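Local coordinates for uncharacterized protein conserved in bacteria (Streptococcus suis, PDB 4FZQ) that is the G5 domain of surface antigen HP0197, which mediates host cell attachment, and probably contributes to that attachment, at residues E11-I16 and G37-K42; E18-D23 and R71-G76; V45-I50 and N59-T64. The protein carries 1 engineered substitution. One frame throughout, in Å; residues are numbered along the deposited sequence.

From the N terminus, strand 4-13 leads into residues 11-16, which meet 37-42 in contact 1 and close a loop of 20 residues. That loop contains 18-23, whose partner 71-76 comes only near the C terminus, so contact 2 crosses contact 1 along the chain. Contact 3, 45-50 with 59-64, follows contact 1 in series, closes the hairpin of strands 41-50 and 55-66, and falls wholly within the 47 residues spanned by contact 2. Contacts 1 and 3 share the three-stranded antiparallel sheet; contact 2 builds the mixed sheet, its centre about 39 Å from that of contact 3. Ile-16 CG2 packs on Arg-71 CB at 3.7 Å where contacts 1 and 2 touch.

Contact 1 (E11-I16 and G37-K42); sequences EEALPI and GKAGKK
Ala-39 meets Ile-16 through its methyl group, CB lying 3.5 Å from Ile-16 CD1. Ile-16 reaches it because CG1 stands anti to the carbonyl carbon (chi1 -77°) and carries CD1 toward the 37-42 segment. The carbonyl oxygen of Leu-14 borders the same methyl, so the alanine is met by both an apolar branch and a peptide group.

Gly-40 is buried and handles its two backbone polar atoms differently. Its N donates to a water at 2.9 Å that lies very close to Pro-15 O, a less certain link between the segments. Its O accepts from Leu-14 N at 3.1 Å; the N-H points straight at it (179°), yet the donor stands 64° out of the carbonyl plane and so misses the lone pairs. The side chain of Leu-14 lies over the peptide that follows, with CG and CD1 close to Lys-41 N.

From here the segments pair as a short antiparallel ladder of two bridges, the join between strands 4-13 and 41-50 in the three-stranded sheet of this G5 domain. Lys-41 faces Ala-13 as a non-hydrogen-bonded pair. Its side chain bends at chi3 and crosses Glu-11; the ion pair between Lys-41 NZ and Glu-11 OE1 is long, and the position of that oxygen is uncertain.

Lys-42 and Glu-12 form the hydrogen-bonded pair. Glu-12 N donates to Lys-42 O at 2.8 Å, and Lys-42 N to Glu-12 O at 2.9 Å. Both side chains run extended and alongside each other, leaving Glu-12 OE1 4.1 Å from Lys-42 NZ, beyond a salt bridge. Glu-12 OE1 also has a long, weak ion pair with Arg-8 of the second subunit. Leu-14 CD2 comes within 3.9 Å of Lys-42 CB, the two side chains crossing at about a right angle.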
loop_
_atom_site.group_PDB
_atom_site.type_symbol
_atom_site.label_atom_id
_atom_site.label_comp_id
_atom_site.label_asym_id
_atom_site.label_seq_id
_atom_site.Cartn_x
_atom_site.Cartn_y
_atom_site.Cartn_z
ATOM N N GLU A 11 -4.791 -16.775 3.594
ATOM C CA GLU A 11 -5.863 -15.806 3.391
ATOM C C GLU A 11 -5.380 -14.372 3.291
ATOM O O GLU A 11 -4.769 -13.855 4.215
ATOM C CB GLU A 11 -6.880 -15.883 4.528
ATOM C CG GLU A 11 -7.969 -16.902 4.323
ATOM C CD GLU A 11 -9.134 -16.734 5.291
ATOM O OE1 GLU A 11 -9.497 -15.572 5.610
ATOM O OE2 GLU A 11 -9.707 -17.768 5.710
ATOM N N GLU A 12 -5.656 -13.724 2.171
ATOM C CA GLU A 12 -5.259 -12.339 2.013
ATOM C C GLU A 12 -6.504 -11.464 2.089
ATOM O O GLU A 12 -7.475 -11.685 1.358
ATOM C CB GLU A 12 -4.574 -12.126 0.677
ATOM C CG GLU A 12 -4.211 -10.687 0.443
ATOM C CD GLU A 12 -3.504 -10.476 -0.873
ATOM O OE1 GLU A 12 -2.492 -11.171 -1.113
ATOM O OE2 GLU A 12 -3.953 -9.612 -1.657
ATOM N N ALA A 13 -6.499 -10.484 2.983
ATOM C CA ALA A 13 -7.666 -9.622 3.091
ATOM C C ALA A 13 -7.673 -8.667 1.918
ATOM O O ALA A 13 -6.644 -8.093 1.561
ATOM C CB ALA A 13 -7.641 -8.846 4.390
ATOM N N LEU A 14 -8.832 -8.518 1.297
ATOM C CA LEU A 14 -8.964 -7.610 0.175
ATOM C C LEU A 14 -9.279 -6.226 0.707
ATOM O O LEU A 14 -9.920 -6.079 1.752
ATOM C CB LEU A 14 -10.115 -8.049 -0.722
ATOM C CG LEU A 14 -9.982 -9.454 -1.290
ATOM C CD1 LEU A 14 -11.219 -9.809 -2.090
ATOM C CD2 LEU A 14 -8.742 -9.503 -2.158
ATOM N N PRO A 15 -8.832 -5.191 -0.006
ATOM C CA PRO A 15 -9.085 -3.798 0.397
ATOM C C PRO A 15 -10.597 -3.596 0.583
ATOM O O PRO A 15 -11.388 -4.052 -0.248
ATOM C CB PRO A 15 -8.571 -2.996 -0.795
ATOM C CG PRO A 15 -7.491 -3.888 -1.371
ATOM C CD PRO A 15 -8.087 -5.262 -1.277
ATOM N N ILE A 16 -11.005 -2.929 1.661
ATOM C CA ILE A 16 -12.427 -2.691 1.882
ATOM C C ILE A 16 -12.914 -1.747 0.791
ATOM O O ILE A 16 -12.259 -0.757 0.485
ATOM C CB ILE A 16 -12.708 -2.033 3.256
ATOM C CG1 ILE A 16 -12.603 -3.064 4.384
ATOM C CG2 ILE A 16 -14.110 -1.441 3.277
ATOM C CD1 ILE A 16 -11.212 -3.597 4.682
ATOM N N GLY A 37 -18.690 -2.140 6.802
ATOM C CA GLY A 37 -18.202 -3.067 5.798
ATOM C C GLY A 37 -17.070 -3.965 6.253
ATOM O O GLY A 37 -16.212 -3.555 7.033
ATOM N N LYS A 38 -17.081 -5.200 5.764
ATOM C CA LYS A 38 -16.063 -6.190 6.094
ATOM C C LYS A 38 -15.207 -6.484 4.878
ATOM O O LYS A 38 -15.699 -6.524 3.755
ATOM C CB LYS A 38 -16.715 -7.490 6.576
ATOM C CG LYS A 38 -17.228 -7.446 8.012
ATOM C CD LYS A 38 -18.742 -7.246 8.103
ATOM C CE LYS A 38 -19.509 -8.500 7.677
ATOM N NZ LYS A 38 -20.973 -8.399 7.960
ATOM N N ALA A 39 -13.923 -6.696 5.108
ATOM C CA ALA A 39 -12.991 -6.982 4.025
ATOM C C ALA A 39 -13.348 -8.243 3.244
ATOM O O ALA A 39 -13.880 -9.207 3.799
ATOM C CB ALA A 39 -11.577 -7.115 4.583
ATOM N N GLY A 40 -13.062 -8.213 1.946
ATOM C CA GLY A 40 -13.298 -9.369 1.110
ATOM C C GLY A 40 -12.176 -10.360 1.392
ATOM O O GLY A 40 -11.326 -10.121 2.247
ATOM N N LYS A 41 -12.123 -11.451 0.649
ATOM C CA LYS A 41 -11.117 -12.452 0.941
ATOM C C LYS A 41 -10.543 -13.163 -0.285
ATOM O O LYS A 41 -11.262 -13.480 -1.231
ATOM C CB LYS A 41 -11.762 -13.465 1.886
ATOM C CG LYS A 41 -10.829 -14.265 2.744
ATOM C CD LYS A 41 -11.634 -14.996 3.826
ATOM C CE LYS A 41 -12.323 -14.006 4.774
ATOM N NZ LYS A 41 -13.079 -14.681 5.868
ATOM N N LYS A 42 -9.240 -13.401 -0.262
ATOM C CA LYS A 42 -8.578 -14.126 -1.343
ATOM C C LYS A 42 -7.863 -15.287 -0.672
ATOM O O LYS A 42 -6.846 -15.102 -0.009
ATOM C CB LYS A 42 -7.577 -13.239 -2.057
ATOM C CG LYS A 42 -6.756 -13.927 -3.124
ATOM C CD LYS A 42 -5.798 -12.916 -3.730
ATOM C CE LYS A 42 -4.700 -13.573 -4.539
ATOM N NZ LYS A 42 -3.585 -12.604 -4.809
HETATM O O HOH W 1 -13.023 -5.855 0.256
#

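Contact 2 (E18-D23 and R71-G76); sequences EEIRYD and RILVKG
Glu-18 forms a salt bridge with Arg-71 by an uncommon geometry: OE2 accepts the N-H of Arg-71 NE at 2.8 Å on its anti lone pair, the one turned away from the other carboxylate oxygen. The oxygen sits at the edge of the guanidinium, near its plane, while the carboxylate plane is turned 37° from it. The bond is bent (138° at the hydrogen), and the two extended side chains run alongside each other, pointing the same way.

Glu-19 and Arg-21 occupy the other face of the sheet with Ile-72 and Val-74. Arg-21 NH2 donates to Glu-19 OE1 at 2.7 Å, approaching from above the carboxylate plane; the bonds of NH2 and NE to OE2 are weak. Ile-72 packs beside this ion pair from the neighbouring strand. Its CG2 lies 4.0 Å from Arg-21 NE, over one guanidinium face and toward the rim, and its CD1 comes close to Glu-19 OE1. That oxygen has a second cationic partner, Lys-30 of the third subunit.

Back on the face of Glu-18, Ile-20 CG2 packs against Lys-75 CD at 3.7 Å, on the aliphatic part of a chain whose NZ pairs with Glu-79. Tyr-22 directs its ring edge at Gly-76, with CE1 3.3 Å from Gly-76 C.

The backbone evidence for the pairing is five hydrogen bonds. Glu-19, Arg-21 and Asp-23 donate through N to the O atoms of Arg-71, Leu-73 and Lys-75, and Leu-73 and Lys-75 donate back to Glu-19 and Arg-21. The strand axes approach to 4.6 Å at 23°. This is a parallel ladder between segments far apart in sequence; strand 71-75, flanked by 18-22 and antiparallel 31-35, forms the centre of the mixed three-stranded sheet of the G5 domain.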
loop_
_atom_site.group_PDB
_atom_site.type_symbol
_atom_site.label_atom_id
_atom_site.label_comp_id
_atom_site.label_asym_id
_atom_site.label_seq_id
_atom_site.Cartn_x
_atom_site.Cartn_y
_atom_site.Cartn_z
ATOM N N GLU A 18 -15.354 1.105 -0.490
ATOM C CA GLU A 18 -16.161 2.124 0.158
ATOM C C GLU A 18 -17.087 2.823 -0.819
ATOM O O GLU A 18 -16.642 3.463 -1.775
ATOM C CB GLU A 18 -15.272 3.168 0.833
ATOM C CG GLU A 18 -16.014 4.049 1.838
ATOM C CD GLU A 18 -15.134 5.132 2.459
ATOM O OE1 GLU A 18 -14.860 6.142 1.781
ATOM O OE2 GLU A 18 -14.705 4.972 3.622
ATOM N N GLU A 19 -18.382 2.709 -0.566
ATOM C CA GLU A 19 -19.361 3.355 -1.414
ATOM C C GLU A 19 -19.672 4.748 -0.876
ATOM O O GLU A 19 -19.853 4.921 0.327
ATOM C CB GLU A 19 -20.651 2.536 -1.447
ATOM C CG GLU A 19 -21.750 3.208 -2.215
ATOM C CD GLU A 19 -23.033 2.412 -2.243
ATOM O OE1 GLU A 19 -23.098 1.345 -1.588
ATOM O OE2 GLU A 19 -23.978 2.862 -2.928
ATOM N N ILE A 20 -19.691 5.748 -1.756
ATOM C CA ILE A 20 -20.045 7.102 -1.348
ATOM C C ILE A 20 -21.449 7.273 -1.907
ATOM O O ILE A 20 -21.682 7.181 -3.113
ATOM C CB ILE A 20 -19.111 8.197 -1.931
ATOM C CG1 ILE A 20 -17.764 8.199 -1.211
ATOM C CG2 ILE A 20 -19.725 9.572 -1.696
ATOM C CD1 ILE A 20 -17.749 8.286 0.301
ATOM N N ARG A 21 -22.385 7.514 -1.007
ATOM C CA ARG A 21 -23.782 7.642 -1.366
ATOM C C ARG A 21 -24.277 9.041 -0.989
ATOM O O ARG A 21 -23.885 9.582 0.040
ATOM C CB ARG A 21 -24.533 6.545 -0.610
ATOM C CG ARG A 21 -25.941 6.280 -1.024
ATOM C CD ARG A 21 -26.482 5.070 -0.263
ATOM N NE ARG A 21 -25.842 3.822 -0.669
ATOM C CZ ARG A 21 -26.257 2.617 -0.293
ATOM N NH1 ARG A 21 -27.311 2.501 0.502
ATOM N NH2 ARG A 21 -25.631 1.526 -0.720
ATOM N N TYR A 22 -25.111 9.640 -1.833
ATOM C CA TYR A 22 -25.642 10.979 -1.557
ATOM C C TYR A 22 -27.005 10.916 -0.885
ATOM O O TYR A 22 -27.842 10.099 -1.247
ATOM C CB TYR A 22 -25.777 11.801 -2.850
ATOM C CG TYR A 22 -26.503 13.139 -2.674
ATOM C CD1 TYR A 22 -26.080 14.069 -1.720
ATOM C CD2 TYR A 22 -27.585 13.485 -3.486
ATOM C CE1 TYR A 22 -26.710 15.308 -1.584
ATOM C CE2 TYR A 22 -28.225 14.720 -3.358
ATOM C CZ TYR A 22 -27.782 15.632 -2.408
ATOM O OH TYR A 22 -28.384 16.875 -2.293
ATOM N N ASP A 23 -27.215 11.787 0.094
ATOM C CA ASP A 23 -28.486 11.868 0.802
ATOM C C ASP A 23 -28.831 13.353 0.863
ATOM O O ASP A 23 -28.126 14.131 1.504
ATOM C CB ASP A 23 -28.348 11.288 2.215
ATOM C CG ASP A 23 -29.652 11.337 3.007
ATOM O OD1 ASP A 23 -29.673 10.806 4.143
ATOM O OD2 ASP A 23 -30.652 11.902 2.503
ATOM N N ARG A 71 -18.308 -0.668 2.763
ATOM C CA ARG A 71 -18.334 0.314 3.817
ATOM C C ARG A 71 -19.155 1.384 3.091
ATOM O O ARG A 71 -18.853 1.723 1.942
ATOM C CB ARG A 71 -16.915 0.803 4.082
ATOM C CG ARG A 71 -16.779 1.942 5.073
ATOM C CD ARG A 71 -15.310 2.305 5.236
ATOM N NE ARG A 71 -15.121 3.559 5.960
ATOM C CZ ARG A 71 -15.386 3.723 7.251
ATOM N NH1 ARG A 71 -15.848 2.704 7.967
ATOM N NH2 ARG A 71 -15.199 4.907 7.823
ATOM N N ILE A 72 -20.210 1.890 3.711
ATOM C CA ILE A 72 -21.008 2.902 3.035
ATOM C C ILE A 72 -20.894 4.263 3.707
ATOM O O ILE A 72 -21.226 4.417 4.886
ATOM C CB ILE A 72 -22.515 2.514 2.965
ATOM C CG1 ILE A 72 -22.740 1.376 1.968
ATOM C CG2 ILE A 72 -23.333 3.695 2.493
ATOM C CD1 ILE A 72 -21.559 0.846 1.147
ATOM N N LEU A 73 -20.421 5.248 2.949
ATOM C CA LEU A 73 -20.300 6.600 3.468
ATOM C C LEU A 73 -21.433 7.419 2.851
ATOM O O LEU A 73 -21.585 7.460 1.630
ATOM C CB LEU A 73 -18.950 7.214 3.095
ATOM C CG LEU A 73 -18.651 8.517 3.852
ATOM C CD1 LEU A 73 -18.329 8.165 5.298
ATOM C CD2 LEU A 73 -17.488 9.271 3.224
ATOM N N VAL A 74 -22.234 8.051 3.700
ATOM C CA VAL A 74 -23.362 8.857 3.240
ATOM C C VAL A 74 -23.071 10.334 3.497
ATOM O O VAL A 74 -22.765 10.725 4.620
ATOM C CB VAL A 74 -24.673 8.451 3.972
ATOM C CG1 VAL A 74 -25.856 9.139 3.332
ATOM C CG2 VAL A 74 -24.871 6.936 3.910
ATOM N N LYS A 75 -23.154 11.152 2.453
ATOM C CA LYS A 75 -22.884 12.574 2.592
ATOM C C LYS A 75 -23.952 13.457 1.950
ATOM O O LYS A 75 -24.809 12.991 1.181
ATOM C CB LYS A 75 -21.513 12.902 2.014
ATOM C CG LYS A 75 -21.327 12.443 0.590
ATOM C CD LYS A 75 -19.925 12.755 0.096
ATOM C CE LYS A 75 -19.667 14.247 0.054
ATOM N NZ LYS A 75 -18.329 14.557 -0.517
ATOM N N GLY A 76 -23.876 14.746 2.268
ATOM C CA GLY A 76 -24.846 15.694 1.767
ATOM C C GLY A 76 -24.458 16.418 0.502
ATOM O O GLY A 76 -24.873 17.555 0.286
#

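Contact 3 (V45-I50 and N59-T64); sequences VYQDVI and NLLSET
Val-45 faces two residues at once, Leu-61 and Ser-62, which makes this a classic beta bulge in the antiparallel hairpin of strands 41-50 and 55-66. Its carbonyl oxygen accepts both N-H groups, from Leu-61 N at 2.7 Å and, weakly, from Ser-62 N at 3.4 Å, while Val-45 N donates to Ser-62 O. The extra residue, Leu-61, has helix-like backbone angles (phi -88°, psi -40°), and the register shifts by one before Tyr-46 pairs with Leu-60.

Tyr-46 can be followed outward along this shifted part of the ladder. Its CB lies 3.6 Å from Asn-59 O, CG stands somewhat farther from that oxygen, and CD2 comes back to nearly the CB distance, while the oxygen approaches the ring obliquely. CD2 also borders Leu-60 CA. Farther out, CE2 is 3.7 Å from Leu-60 CD1, and CZ is 3.9 Å from the same methyl. This methyl stands over one ring face, offset toward the rim, and makes a CH-pi contact 4.0 Å from the ring centroid of Tyr-46, as the two side chains cross at a slant.

Past the tyrosine, Gln-47 and Asn-59 exchange both backbone hydrogen bonds, restoring regular pairing. The bulged strand has a partner on its other side as well: Ser-62, Glu-63 and Thr-64 form an antiparallel ladder with the fourth subunit, so the sheet continues across the interface. On the face shared by Val-45 and Gln-47, Leu-61 spreads its methyls, CD2 sitting 3.9 Å from Gln-47 CB and 4.1 Å from Val-45 CG1.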
loop_
_atom_site.group_PDB
_atom_site.type_symbol
_atom_site.label_atom_id
_atom_site.label_comp_id
_atom_site.label_asym_id
_atom_site.label_seq_id
_atom_site.Cartn_x
_atom_site.Cartn_y
_atom_site.Cartn_z
ATOM N N VAL A 45 -4.837 -22.057 -1.782
ATOM C CA VAL A 45 -4.480 -23.340 -1.197
ATOM C C VAL A 45 -3.200 -23.758 -1.902
ATOM O O VAL A 45 -3.151 -23.808 -3.135
ATOM C CB VAL A 45 -5.551 -24.411 -1.440
ATOM C CG1 VAL A 45 -5.045 -25.767 -0.942
ATOM C CG2 VAL A 45 -6.832 -24.040 -0.721
ATOM N N TYR A 46 -2.163 -24.034 -1.119
ATOM C CA TYR A 46 -0.881 -24.434 -1.678
ATOM C C TYR A 46 -0.545 -25.846 -1.285
ATOM O O TYR A 46 -1.148 -26.412 -0.367
ATOM C CB TYR A 46 0.253 -23.548 -1.159
ATOM C CG TYR A 46 0.191 -22.106 -1.585
ATOM C CD1 TYR A 46 -0.489 -21.159 -0.820
ATOM C CD2 TYR A 46 0.815 -21.686 -2.757
ATOM C CE1 TYR A 46 -0.542 -19.819 -1.219
ATOM C CE2 TYR A 46 0.768 -20.364 -3.161
ATOM C CZ TYR A 46 0.090 -19.433 -2.388
ATOM O OH TYR A 46 0.051 -18.117 -2.780
ATOM N N GLN A 47 0.428 -26.417 -1.989
ATOM C CA GLN A 47 0.900 -27.750 -1.650
ATOM C C GLN A 47 2.415 -27.707 -1.599
ATOM O O GLN A 47 3.069 -27.309 -2.561
ATOM C CB GLN A 47 0.469 -28.795 -2.655
ATOM C CG GLN A 47 0.685 -30.173 -2.089
ATOM C CD GLN A 47 0.310 -31.273 -3.038
ATOM O OE1 GLN A 47 -0.010 -32.379 -2.611
ATOM N NE2 GLN A 47 0.358 -30.988 -4.334
ATOM N N ASP A 48 2.971 -28.107 -0.462
ATOM C CA ASP A 48 4.410 -28.096 -0.282
ATOM C C ASP A 48 4.986 -29.494 -0.343
ATOM O O ASP A 48 4.312 -30.462 0.015
ATOM C CB ASP A 48 4.759 -27.491 1.076
ATOM C CG ASP A 48 4.369 -26.031 1.191
ATOM O OD1 ASP A 48 4.105 -25.584 2.325
ATOM O OD2 ASP A 48 4.340 -25.328 0.161
ATOM N N VAL A 49 6.224 -29.597 -0.813
ATOM C CA VAL A 49 6.901 -30.884 -0.847
ATOM C C VAL A 49 7.939 -30.782 0.258
ATOM O O VAL A 49 8.699 -29.816 0.313
ATOM C CB VAL A 49 7.656 -31.142 -2.167
ATOM C CG1 VAL A 49 8.207 -32.565 -2.167
ATOM C CG2 VAL A 49 6.759 -30.945 -3.331
ATOM N N ILE A 50 7.979 -31.772 1.132
ATOM C CA ILE A 50 8.938 -31.743 2.223
ATOM C C ILE A 50 9.979 -32.851 2.109
ATOM O O ILE A 50 9.640 -34.035 2.024
ATOM C CB ILE A 50 8.208 -31.863 3.563
ATOM C CG1 ILE A 50 7.115 -30.797 3.625
ATOM C CG2 ILE A 50 9.188 -31.717 4.722
ATOM C CD1 ILE A 50 6.082 -30.998 4.733
ATOM N N ASN A 59 3.378 -25.725 -4.890
ATOM C CA ASN A 59 2.486 -25.450 -6.000
ATOM C C ASN A 59 1.213 -24.802 -5.477
ATOM O O ASN A 59 0.781 -25.053 -4.344
ATOM C CB ASN A 59 2.090 -26.732 -6.741
ATOM C CG ASN A 59 3.250 -27.396 -7.459
ATOM O OD1 ASN A 59 4.163 -26.737 -7.946
ATOM N ND2 ASN A 59 3.196 -28.716 -7.550
ATOM N N LEU A 60 0.620 -23.964 -6.318
ATOM C CA LEU A 60 -0.629 -23.297 -5.996
ATOM C C LEU A 60 -1.723 -24.232 -6.519
ATOM O O LEU A 60 -1.769 -24.531 -7.704
ATOM C CB LEU A 60 -0.702 -21.950 -6.716
ATOM C CG LEU A 60 -2.041 -21.212 -6.612
ATOM C CD1 LEU A 60 -2.277 -20.782 -5.164
ATOM C CD2 LEU A 60 -2.033 -19.998 -7.532
ATOM N N LEU A 61 -2.586 -24.701 -5.633
ATOM C CA LEU A 61 -3.650 -25.605 -6.018
ATOM C C LEU A 61 -4.923 -24.891 -6.460
ATOM O O LEU A 61 -5.572 -25.313 -7.420
ATOM C CB LEU A 61 -3.963 -26.546 -4.858
ATOM C CG LEU A 61 -3.426 -27.981 -4.918
ATOM C CD1 LEU A 61 -2.067 -28.032 -5.595
ATOM C CD2 LEU A 61 -3.378 -28.532 -3.501
ATOM N N SER A 62 -5.281 -23.813 -5.761
ATOM C CA SER A 62 -6.477 -23.054 -6.092
ATOM C C SER A 62 -6.461 -21.671 -5.478
ATOM O O SER A 62 -5.760 -21.411 -4.500
ATOM C CB SER A 62 -7.725 -23.794 -5.625
ATOM O OG SER A 62 -7.687 -24.020 -4.229
ATOM N N GLU A 63 -7.268 -20.789 -6.051
ATOM C CA GLU A 63 -7.347 -19.415 -5.603
ATOM C C GLU A 63 -8.818 -18.992 -5.664
ATOM O O GLU A 63 -9.424 -18.939 -6.740
ATOM C CB GLU A 63 -6.474 -18.569 -6.525
ATOM C CG GLU A 63 -6.106 -17.200 -6.038
ATOM C CD GLU A 63 -5.154 -16.515 -7.000
ATOM O OE1 GLU A 63 -3.984 -16.949 -7.092
ATOM O OE2 GLU A 63 -5.575 -15.553 -7.681
ATOM N N THR A 64 -9.381 -18.706 -4.494
ATOM C CA THR A 64 -10.774 -18.313 -4.355
ATOM C C THR A 64 -10.915 -16.871 -3.889
ATOM O O THR A 64 -10.352 -16.485 -2.875
ATOM C CB THR A 64 -11.469 -19.210 -3.331
ATOM O OG1 THR A 64 -11.382 -20.575 -3.754
ATOM C CG2 THR A 64 -12.929 -18.809 -3.162
#